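Local coordinates for nonaheme cytochrome C (Desulfovibrio desulfuricans, PDB 1DUW), which probably carries electrons along its covalently attached heme c groups, in a pathway thought to be linked to hydrogenase, at residues A[170-173]-A[174-178]; A[106-109]-A[110-113]; A[210-213]-A[214-217]. All coordinates share one frame; numbering follows the deposited sequence.

Contact 1: residues A[170-173]-A[174-178]. With HEC (heme c), chain I.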
loop_
_atom_site.group_PDB
_atom_site.type_symbol
_atom_site.label_atom_id
_atom_site.label_comp_id
_atom_site.label_asym_id
_atom_site.label_seq_id
_atom_site.Cartn_x
_atom_site.Cartn_y
_atom_site.Cartn_z
ATOM N N GLN A 170 10.344 3.639 11.924
ATOM C CA GLN A 170 10.558 2.615 12.944
ATOM C C GLN A 170 9.187 2.231 13.493
ATOM O O GLN A 170 8.554 2.992 14.235
ATOM C CB GLN A 170 11.481 3.113 14.049
ATOM C CG GLN A 170 12.570 2.138 14.469
ATOM C CD GLN A 170 13.954 2.641 14.103
ATOM O OE1 GLN A 170 14.725 3.061 14.963
ATOM N NE2 GLN A 170 14.292 2.593 12.818
ATOM N N PRO A 171 8.667 1.065 13.140
ATOM C CA PRO A 171 7.338 0.707 13.645
ATOM C C PRO A 171 7.357 0.306 15.116
ATOM O O PRO A 171 8.387 0.083 15.742
ATOM C CB PRO A 171 6.962 -0.509 12.787
ATOM C CG PRO A 171 8.277 -1.131 12.450
ATOM C CD PRO A 171 9.245 0.014 12.285
ATOM N N LEU A 172 6.155 0.209 15.674
ATOM C CA LEU A 172 6.010 -0.212 17.056
ATOM C C LEU A 172 6.405 -1.694 17.094
ATOM O O LEU A 172 5.985 -2.425 16.193
ATOM C CB LEU A 172 4.589 -0.097 17.570
ATOM C CG LEU A 172 3.939 1.216 17.959
ATOM C CD1 LEU A 172 2.910 0.985 19.059
ATOM C CD2 LEU A 172 4.959 2.250 18.426
ATOM N N THR A 173 7.162 -2.115 18.093
ATOM C CA THR A 173 7.490 -3.528 18.196
ATOM C C THR A 173 6.271 -4.263 18.757
ATOM O O THR A 173 5.399 -3.633 19.373
ATOM C CB THR A 173 8.655 -3.796 19.159
ATOM O OG1 THR A 173 8.162 -3.679 20.505
ATOM C CG2 THR A 173 9.752 -2.760 18.997
ATOM N N ALA A 174 6.225 -5.587 18.589
ATOM C CA ALA A 174 5.098 -6.346 19.155
ATOM C C ALA A 174 5.157 -6.264 20.687
ATOM O O ALA A 174 4.148 -6.443 21.379
ATOM C CB ALA A 174 5.075 -7.767 18.630
ATOM N N MET A 175 6.347 -5.957 21.221
ATOM C CA MET A 175 6.544 -5.766 22.655
ATOM C C MET A 175 5.917 -4.428 23.052
ATOM O O MET A 175 5.693 -4.078 24.210
ATOM C CB MET A 175 8.011 -5.786 23.052
ATOM C CG MET A 175 8.702 -7.133 22.952
ATOM S SD MET A 175 8.151 -8.367 24.143
ATOM C CE MET A 175 7.969 -7.373 25.622
ATOM N N GLN A 176 5.593 -3.626 22.032
ATOM C CA GLN A 176 4.962 -2.347 22.358
ATOM C C GLN A 176 3.450 -2.478 22.418
ATOM O O GLN A 176 2.740 -1.528 22.745
ATOM C CB GLN A 176 5.429 -1.272 21.366
ATOM C CG GLN A 176 6.519 -0.441 22.034
ATOM C CD GLN A 176 7.346 0.370 21.064
ATOM O OE1 GLN A 176 7.606 1.543 21.345
ATOM N NE2 GLN A 176 7.742 -0.271 19.972
ATOM N N GLY A 177 2.933 -3.674 22.132
ATOM C CA GLY A 177 1.487 -3.866 22.249
ATOM C C GLY A 177 1.278 -4.833 23.409
ATOM O O GLY A 177 2.263 -5.354 23.935
ATOM N N PRO A 178 0.066 -5.118 23.839
ATOM C CA PRO A 178 -0.109 -6.086 24.930
ATOM C C PRO A 178 0.368 -7.499 24.561
ATOM O O PRO A 178 0.414 -7.936 23.411
ATOM C CB PRO A 178 -1.616 -6.089 25.141
ATOM C CG PRO A 178 -2.221 -5.477 23.931
ATOM C CD PRO A 178 -1.198 -4.554 23.342
HETATM FE FE HEC I . -4.419 -4.529 19.555
HETATM C CHA HEC I . -6.750 -4.832 22.112
HETATM C CHB HEC I . -2.658 -2.210 21.428
HETATM C CHC HEC I . -2.109 -4.225 17.011
HETATM C CHD HEC I . -6.201 -6.821 17.724
HETATM N NA HEC I . -4.645 -3.694 21.377
HETATM C C1A HEC I . -5.675 -3.980 22.241
HETATM C C2A HEC I . -5.462 -3.178 23.423
HETATM C C3A HEC I . -4.326 -2.443 23.246
HETATM C C4A HEC I . -3.797 -2.768 21.939
HETATM C CMA HEC I . -3.698 -1.426 24.166
HETATM C CAA HEC I . -6.308 -3.432 24.667
HETATM C CBA HEC I . -5.581 -4.328 25.670
HETATM C CGA HEC I . -6.463 -4.563 26.890
HETATM O O1A HEC I . -6.096 -5.494 27.640
HETATM O O2A HEC I . -7.636 -4.123 26.831
HETATM N NB HEC I . -2.730 -3.444 19.268
HETATM C C1B HEC I . -2.199 -2.556 20.176
HETATM C C2B HEC I . -0.991 -1.993 19.597
HETATM C C3B HEC I . -0.819 -2.547 18.351
HETATM C C4B HEC I . -1.924 -3.471 18.149
HETATM C CMB HEC I . -0.174 -0.909 20.271
HETATM C CAB HEC I . 0.323 -2.360 17.373
HETATM C CBB HEC I . 1.714 -2.528 17.962
HETATM N NC HEC I . -4.199 -5.357 17.730
HETATM C C1C HEC I . -3.180 -5.081 16.862
HETATM C C2C HEC I . -3.414 -5.902 15.688
HETATM C C3C HEC I . -4.549 -6.624 15.886
HETATM C C4C HEC I . -5.105 -6.216 17.159
HETATM C CMC HEC I . -2.445 -5.967 14.535
HETATM C CAC HEC I . -5.235 -7.603 14.967
HETATM C CBC HEC I . -4.302 -8.691 14.411
HETATM N ND HEC I . -6.116 -5.600 19.842
HETATM C C1D HEC I . -6.795 -6.263 18.850
HETATM C C2D HEC I . -7.963 -6.876 19.456
HETATM C C3D HEC I . -7.960 -6.542 20.782
HETATM C C4D HEC I . -6.844 -5.661 21.005
HETATM C CMD HEC I . -8.906 -7.811 18.750
HETATM C CAD HEC I . -9.212 -6.550 21.669
HETATM C CBD HEC I . -10.015 -5.252 21.580
HETATM C CGD HEC I . -11.398 -5.366 22.182
HETATM O O1D HEC I . -12.127 -4.340 22.239
HETATM O O2D HEC I . -11.836 -6.506 22.476
#

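Contact 2: residues A[106-109]-A[110-113]. With HEC (heme c), chain D.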
loop_
_atom_site.group_PDB
_atom_site.type_symbol
_atom_site.label_atom_id
_atom_site.label_comp_id
_atom_site.label_asym_id
_atom_site.label_seq_id
_atom_site.Cartn_x
_atom_site.Cartn_y
_atom_site.Cartn_z
ATOM N N LYS A 106 -2.601 -8.525 -2.573
ATOM C CA LYS A 106 -3.638 -9.536 -2.712
ATOM C C LYS A 106 -3.118 -10.912 -3.100
ATOM O O LYS A 106 -3.738 -11.931 -2.776
ATOM C CB LYS A 106 -4.624 -9.078 -3.800
ATOM C CG LYS A 106 -5.396 -7.822 -3.392
ATOM C CD LYS A 106 -6.141 -8.058 -2.087
ATOM C CE LYS A 106 -6.823 -6.793 -1.589
ATOM N NZ LYS A 106 -5.907 -5.931 -0.784
ATOM N N GLU A 107 -1.997 -10.973 -3.803
ATOM C CA GLU A 107 -1.434 -12.225 -4.277
ATOM C C GLU A 107 -0.415 -12.888 -3.378
ATOM O O GLU A 107 -0.214 -14.097 -3.513
ATOM C CB GLU A 107 -0.706 -11.949 -5.610
ATOM C CG GLU A 107 -1.630 -11.583 -6.758
ATOM C CD GLU A 107 -0.879 -10.869 -7.869
ATOM O OE1 GLU A 107 0.358 -11.020 -7.942
ATOM O OE2 GLU A 107 -1.511 -10.137 -8.661
ATOM N N ARG A 108 0.254 -12.153 -2.517
ATOM C CA ARG A 108 1.295 -12.698 -1.649
ATOM C C ARG A 108 0.713 -13.078 -0.306
ATOM O O ARG A 108 0.115 -12.275 0.393
ATOM C CB ARG A 108 2.437 -11.676 -1.578
ATOM C CG ARG A 108 2.945 -11.353 -2.982
ATOM C CD ARG A 108 4.030 -10.301 -3.046
ATOM N NE ARG A 108 4.988 -10.424 -1.957
ATOM C CZ ARG A 108 5.838 -9.461 -1.624
ATOM N NH1 ARG A 108 5.828 -8.326 -2.303
ATOM N NH2 ARG A 108 6.673 -9.646 -0.622
ATOM N N ARG A 109 0.854 -14.345 0.090
ATOM C CA ARG A 109 0.283 -14.819 1.342
ATOM C C ARG A 109 0.647 -13.974 2.555
ATOM O O ARG A 109 -0.182 -13.773 3.443
ATOM C CB ARG A 109 0.721 -16.288 1.570
ATOM C CG ARG A 109 0.188 -16.892 2.853
ATOM C CD ARG A 109 0.421 -18.391 2.964
ATOM N NE ARG A 109 1.839 -18.742 3.043
ATOM C CZ ARG A 109 2.513 -19.313 2.040
ATOM N NH1 ARG A 109 1.921 -19.600 0.886
ATOM N NH2 ARG A 109 3.804 -19.618 2.143
ATOM N N GLU A 110 1.882 -13.491 2.651
ATOM C CA GLU A 110 2.330 -12.719 3.789
ATOM C C GLU A 110 1.675 -11.336 3.859
ATOM O O GLU A 110 1.655 -10.725 4.931
ATOM C CB GLU A 110 3.860 -12.545 3.769
ATOM C CG GLU A 110 4.353 -11.768 2.555
ATOM C CD GLU A 110 4.832 -12.637 1.414
ATOM O OE1 GLU A 110 5.791 -12.219 0.742
ATOM O OE2 GLU A 110 4.292 -13.732 1.158
ATOM N N CYS A 111 1.161 -10.873 2.728
ATOM C CA CYS A 111 0.504 -9.579 2.653
ATOM C C CYS A 111 -1.011 -9.703 2.741
ATOM O O CYS A 111 -1.669 -8.841 3.311
ATOM C CB CYS A 111 0.829 -8.886 1.325
ATOM S SG CYS A 111 2.570 -8.843 0.837
ATOM N N ALA A 112 -1.526 -10.753 2.127
ATOM C CA ALA A 112 -2.934 -11.001 1.926
ATOM C C ALA A 112 -3.757 -11.224 3.182
ATOM O O ALA A 112 -4.989 -11.173 3.036
ATOM C CB ALA A 112 -3.106 -12.153 0.923
ATOM N N GLY A 113 -3.182 -11.428 4.355
ATOM C CA GLY A 113 -3.994 -11.616 5.565
ATOM C C GLY A 113 -4.422 -10.221 6.037
ATOM O O GLY A 113 -5.606 -9.894 6.110
HETATM FE FE HEC D . 0.426 -3.431 3.990
HETATM C CHA HEC D . -0.926 -0.321 3.584
HETATM C CHB HEC D . 1.810 -3.264 0.806
HETATM C CHC HEC D . 1.798 -6.616 4.382
HETATM C CHD HEC D . -0.943 -3.636 7.142
HETATM N NA HEC D . 0.439 -2.076 2.498
HETATM C C1A HEC D . -0.190 -0.854 2.552
HETATM C C2A HEC D . 0.047 -0.174 1.303
HETATM C C3A HEC D . 0.820 -1.000 0.527
HETATM C C4A HEC D . 1.065 -2.208 1.291
HETATM C CMA HEC D . 1.178 -0.852 -0.936
HETATM C CAA HEC D . -0.553 1.190 0.958
HETATM C CBA HEC D . -2.061 1.179 0.731
HETATM C CGA HEC D . -2.427 0.621 -0.630
HETATM O O1A HEC D . -1.906 1.100 -1.661
HETATM O O2A HEC D . -3.227 -0.335 -0.672
HETATM N NB HEC D . 1.546 -4.667 2.855
HETATM C C1B HEC D . 1.995 -4.381 1.591
HETATM C C2B HEC D . 2.766 -5.518 1.122
HETATM C C3B HEC D . 2.770 -6.462 2.108
HETATM C C4B HEC D . 1.998 -5.923 3.209
HETATM C CMB HEC D . 3.349 -5.573 -0.267
HETATM C CAB HEC D . 3.382 -7.855 2.119
HETATM C CBB HEC D . 4.885 -7.895 1.863
HETATM N NC HEC D . 0.416 -4.824 5.463
HETATM C C1C HEC D . 1.048 -6.044 5.390
HETATM C C2C HEC D . 0.818 -6.742 6.639
HETATM C C3C HEC D . 0.047 -5.926 7.425
HETATM C C4C HEC D . -0.201 -4.708 6.683
HETATM C CMC HEC D . 1.601 -7.991 6.991
HETATM C CAC HEC D . -0.563 -6.291 8.760
HETATM C CBC HEC D . 0.490 -6.629 9.812
HETATM N ND HEC D . -0.713 -2.220 5.133
HETATM C C1D HEC D . -1.203 -2.522 6.383
HETATM C C2D HEC D . -2.032 -1.408 6.816
HETATM C C3D HEC D . -1.902 -0.428 5.875
HETATM C C4D HEC D . -1.182 -0.987 4.754
HETATM C CMD HEC D . -2.893 -1.369 8.049
HETATM C CAD HEC D . -2.399 1.011 5.994
HETATM C CBD HEC D . -3.574 1.322 5.073
HETATM C CGD HEC D . -3.800 2.837 5.025
HETATM O O1D HEC D . -2.884 3.568 4.577
HETATM O O2D HEC D . -4.575 3.297 5.898
#

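Contact 3: residues A[210-213]-A[214-217]. With HEC (heme c), chain D.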
loop_
_atom_site.group_PDB
_atom_site.type_symbol
_atom_site.label_atom_id
_atom_site.label_comp_id
_atom_site.label_asym_id
_atom_site.label_seq_id
_atom_site.Cartn_x
_atom_site.Cartn_y
_atom_site.Cartn_z
ATOM N N GLY A 210 11.819 -6.681 6.016
ATOM C CA GLY A 210 12.673 -6.305 4.915
ATOM C C GLY A 210 11.927 -6.087 3.628
ATOM O O GLY A 210 12.506 -5.701 2.607
ATOM N N ASP A 211 10.613 -6.316 3.567
ATOM C CA ASP A 211 10.012 -6.073 2.248
ATOM C C ASP A 211 10.020 -4.581 1.975
ATOM O O ASP A 211 9.507 -3.782 2.768
ATOM C CB ASP A 211 8.608 -6.656 2.167
ATOM C CG ASP A 211 8.051 -6.621 0.755
ATOM O OD1 ASP A 211 7.631 -5.552 0.263
ATOM O OD2 ASP A 211 8.028 -7.692 0.124
ATOM N N LYS A 212 10.601 -4.165 0.849
ATOM C CA LYS A 212 10.627 -2.714 0.630
ATOM C C LYS A 212 9.285 -2.136 0.204
ATOM O O LYS A 212 9.067 -0.951 0.504
ATOM C CB LYS A 212 11.745 -2.385 -0.363
ATOM C CG LYS A 212 13.124 -2.569 0.265
ATOM C CD LYS A 212 14.216 -2.426 -0.795
ATOM C CE LYS A 212 15.577 -2.780 -0.206
ATOM N NZ LYS A 212 16.569 -3.173 -1.249
ATOM N N LEU A 213 8.391 -2.878 -0.440
ATOM C CA LEU A 213 7.102 -2.277 -0.798
ATOM C C LEU A 213 6.340 -2.034 0.502
ATOM O O LEU A 213 5.839 -0.933 0.744
ATOM C CB LEU A 213 6.296 -3.129 -1.770
ATOM C CG LEU A 213 4.951 -2.544 -2.207
ATOM C CD1 LEU A 213 5.127 -1.138 -2.770
ATOM C CD2 LEU A 213 4.275 -3.449 -3.232
ATOM N N ALA A 214 6.296 -3.082 1.322
ATOM C CA ALA A 214 5.631 -2.989 2.610
ATOM C C ALA A 214 6.248 -1.876 3.452
ATOM O O ALA A 214 5.533 -1.037 4.012
ATOM C CB ALA A 214 5.682 -4.289 3.397
ATOM N N GLU A 215 7.567 -1.839 3.568
ATOM C CA GLU A 215 8.174 -0.772 4.354
ATOM C C GLU A 215 7.925 0.637 3.825
ATOM O O GLU A 215 7.823 1.566 4.651
ATOM C CB GLU A 215 9.693 -0.975 4.427
ATOM C CG GLU A 215 10.038 -2.143 5.357
ATOM C CD GLU A 215 11.545 -2.365 5.277
ATOM O OE1 GLU A 215 12.015 -3.294 5.952
ATOM O OE2 GLU A 215 12.204 -1.602 4.533
ATOM N N ALA A 216 7.846 0.847 2.516
ATOM C CA ALA A 216 7.598 2.194 2.017
ATOM C C ALA A 216 6.186 2.666 2.369
ATOM O O ALA A 216 5.976 3.830 2.737
ATOM C CB ALA A 216 7.758 2.280 0.507
ATOM N N PHE A 217 5.186 1.792 2.258
ATOM C CA PHE A 217 3.822 2.259 2.548
ATOM C C PHE A 217 3.358 2.145 3.989
ATOM O O PHE A 217 2.340 2.776 4.335
ATOM C CB PHE A 217 2.857 1.515 1.598
ATOM C CG PHE A 217 2.948 2.123 0.194
ATOM C CD1 PHE A 217 3.860 1.631 -0.723
ATOM C CD2 PHE A 217 2.122 3.186 -0.162
ATOM C CE1 PHE A 217 3.960 2.183 -1.991
ATOM C CE2 PHE A 217 2.217 3.741 -1.432
ATOM C CZ PHE A 217 3.144 3.251 -2.342
HETATM FE FE HEC D . 0.426 -3.431 3.990
HETATM C CHA HEC D . -0.926 -0.321 3.584
HETATM C CHB HEC D . 1.810 -3.264 0.806
HETATM C CHC HEC D . 1.798 -6.616 4.382
HETATM C CHD HEC D . -0.943 -3.636 7.142
HETATM N NA HEC D . 0.439 -2.076 2.498
HETATM C C1A HEC D . -0.190 -0.854 2.552
HETATM C C2A HEC D . 0.047 -0.174 1.303
HETATM C C3A HEC D . 0.820 -1.000 0.527
HETATM C C4A HEC D . 1.065 -2.208 1.291
HETATM C CMA HEC D . 1.178 -0.852 -0.936
HETATM C CAA HEC D . -0.553 1.190 0.958
HETATM C CBA HEC D . -2.061 1.179 0.731
HETATM C CGA HEC D . -2.427 0.621 -0.630
HETATM O O1A HEC D . -1.906 1.100 -1.661
HETATM O O2A HEC D . -3.227 -0.335 -0.672
HETATM N NB HEC D . 1.546 -4.667 2.855
HETATM C C1B HEC D . 1.995 -4.381 1.591
HETATM C C2B HEC D . 2.766 -5.518 1.122
HETATM C C3B HEC D . 2.770 -6.462 2.108
HETATM C C4B HEC D . 1.998 -5.923 3.209
HETATM C CMB HEC D . 3.349 -5.573 -0.267
HETATM C CAB HEC D . 3.382 -7.855 2.119
HETATM C CBB HEC D . 4.885 -7.895 1.863
HETATM N NC HEC D . 0.416 -4.824 5.463
HETATM C C1C HEC D . 1.048 -6.044 5.390
HETATM C C2C HEC D . 0.818 -6.742 6.639
HETATM C C3C HEC D . 0.047 -5.926 7.425
HETATM C C4C HEC D . -0.201 -4.708 6.683
HETATM C CMC HEC D . 1.601 -7.991 6.991
HETATM C CAC HEC D . -0.563 -6.291 8.760
HETATM C CBC HEC D . 0.490 -6.629 9.812
HETATM N ND HEC D . -0.713 -2.220 5.133
HETATM C C1D HEC D . -1.203 -2.522 6.383
HETATM C C2D HEC D . -2.032 -1.408 6.816
HETATM C C3D HEC D . -1.902 -0.428 5.875
HETATM C C4D HEC D . -1.182 -0.987 4.754
HETATM C CMD HEC D . -2.893 -1.369 8.049
HETATM C CAD HEC D . -2.399 1.011 5.994
HETATM C CBD HEC D . -3.574 1.322 5.073
HETATM C CGD HEC D . -3.800 2.837 5.025
HETATM O O1D HEC D . -2.884 3.568 4.577
HETATM O O2D HEC D . -4.575 3.297 5.898
#

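Contact 1: residues A[170-173]-A[174-178]
Thr173 and Gln176 close a single tight turn, and the residues on its two flanks use that turn to reach a heme. The bond that closes it runs from Gln176 N to Thr173 O at 2.7 Å, with an N-H...O angle of 147°. A second bond of the same span follows at once, Gly177 N to Ala174 O at 3.1 Å, and the two in succession define the short 3-10 segment 174-176. Thr173 OG1 lies 3.3 Å from Met175 CB, brought there by a first torsion (chi1 76°) that sets the hydroxyl between backbone N and carbonyl carbon.

Heme c packs against both flanks. Leu172 CB approaches the heme atom CBB at 3.8 Å, and Leu172 CD1 meets the methyl CMB at the same distance. Beyond the turn Gly177 CA also touches CMB, while Pro178 CD comes to 3.4 Å from the meso carbon CHB.

In the next shell, Arg198 of helix 197-208 donates to Ala174 O through NE and to Gly177 O through NH2, holding the turn against that helix. His197, an axial heme ligand, touches Pro178, and Cys225, covalently bound to heme, touches Leu172. The whole is a 3-10 turn in a loop lining one wall of a heme c pocket.

Contact 2: residues A[106-109]-A[110-113]
Arg108 and Glu110, two residues apart, are joined by a salt bridge. Arg108 NH2 donates to Glu110 OE1 at 3.0 Å, and Arg108 NE adds a weak bond to the same oxygen at 3.3 Å, so one carboxylate oxygen takes two N-H groups at the guanidinium edge. The carboxylate stands steeply to the guanidinium, the planes 78° apart, and NH2 approaches OE1 from its anti side, somewhat out of the carboxylate plane. Glu110 gains this position by folding back: its CG sits in the crowded position between backbone N and carbonyl carbon (chi1 63°), and the chain bends again at chi2. NH2 has a further, stronger partner in Asp211, and Gln104 accepts from NH1, so the rotation of the guanidinium is fixed from several directions.

Backbone bonds converge on Arg108 O, a shared acceptor that takes Ala112 N at 2.8 Å and Cys111 N at 2.9 Å.

The covalent link and van der Waals contacts with the heme make up the rest. Cys111 SG is bonded to heme CAB at 1.8 Å, and the same sulfur lies over one face of the Arg108 guanidinium, offset toward its rim. Arg108 NH2 in turn comes to 3.5 Å from heme CBB. Cys111 opens a Cys-X-X-Cys-His heme-attachment motif, with Ala112 and Gly113 as its middle residues, Cys114 the second thioether and His115 an axial ligand.

Arg108 is where the chain leaves helix 97-107, and a short, weakly bonded helical turn follows; Arg109 and Glu110 then lean on Arg207, near the end of helix 197-208.

Contact 3: residues A[210-213]-A[214-217]
Asp211 OD1 is gripped by two backbone amides of the helix that starts immediately after it. Ala214 N donates at 3.0 Å along an almost straight path, 172° at the hydrogen, and meets OD1 on its anti side, a little out of the carboxylate plane. Leu213 N adds a weak, strongly bent bond at 2.9 Å. The carboxylate swings over these amides because CG lies opposite the backbone N (chi1 -171°), while OD2 is left to Arg108, its salt-bridge partner. One side chain therefore satisfies helix N-H groups with one oxygen and an arginine far off in the sequence with the other, and the arginine and the helix start would probably both favour its negative charge.

This is a classical aspartate N-cap, immediately before helix 212-217. Regular helical bonds take over behind it: Glu215 N to Asp211 O, Ala216 N to Lys212 O and Phe217 N to Leu213 O. The Glu215 side chain runs extended back alongside the cap, with CG 3.1 Å from Asp211 O and OE1 3.3 Å from Gly210 CA.

Apolar side chains of the helix meet heme c, and Asp211 CG also lies 3.6 Å from its CBB. Leu213 CD1 touches Phe217 CE1 at 3.6 Å, while Leu213 CD2 reaches the heme methyl CMB. Phe217 CB presses on the porphyrin at C2A, 3.3 Å away, and the methyl CMA lies over one face of its ring. Ala214 CB meets C3B of the same heme, whose iron takes His218, the next residue after this segment, as an axial ligand. Trp126 packs against the Phe217 ring at about 50°, and a second heme c touches Lys212, Leu213 and Ala216.

From the N terminus the order is contact 2, contact 1, contact 3, all in series: each is local, made within one continuous run of residues, and none nests within or crosses another. Contact 2 makes the bend between helices 97-107 and 109-112, contact 1 closes a turn in the loop between helix 152-165 and strand 181-183, and contact 3 starts helix 212-217. Contacts 2 and 3, in different cytochrome c3-like regions of the chain, touch one heme and are joined by a salt bridge between Arg108 NH2 and Asp211 OD2, 2.5 Å apart. Contact 1 lies at another heme and touches neither of the others; its nearest atoms are about 7 Å from contact 3 and about 14 Å from contact 2.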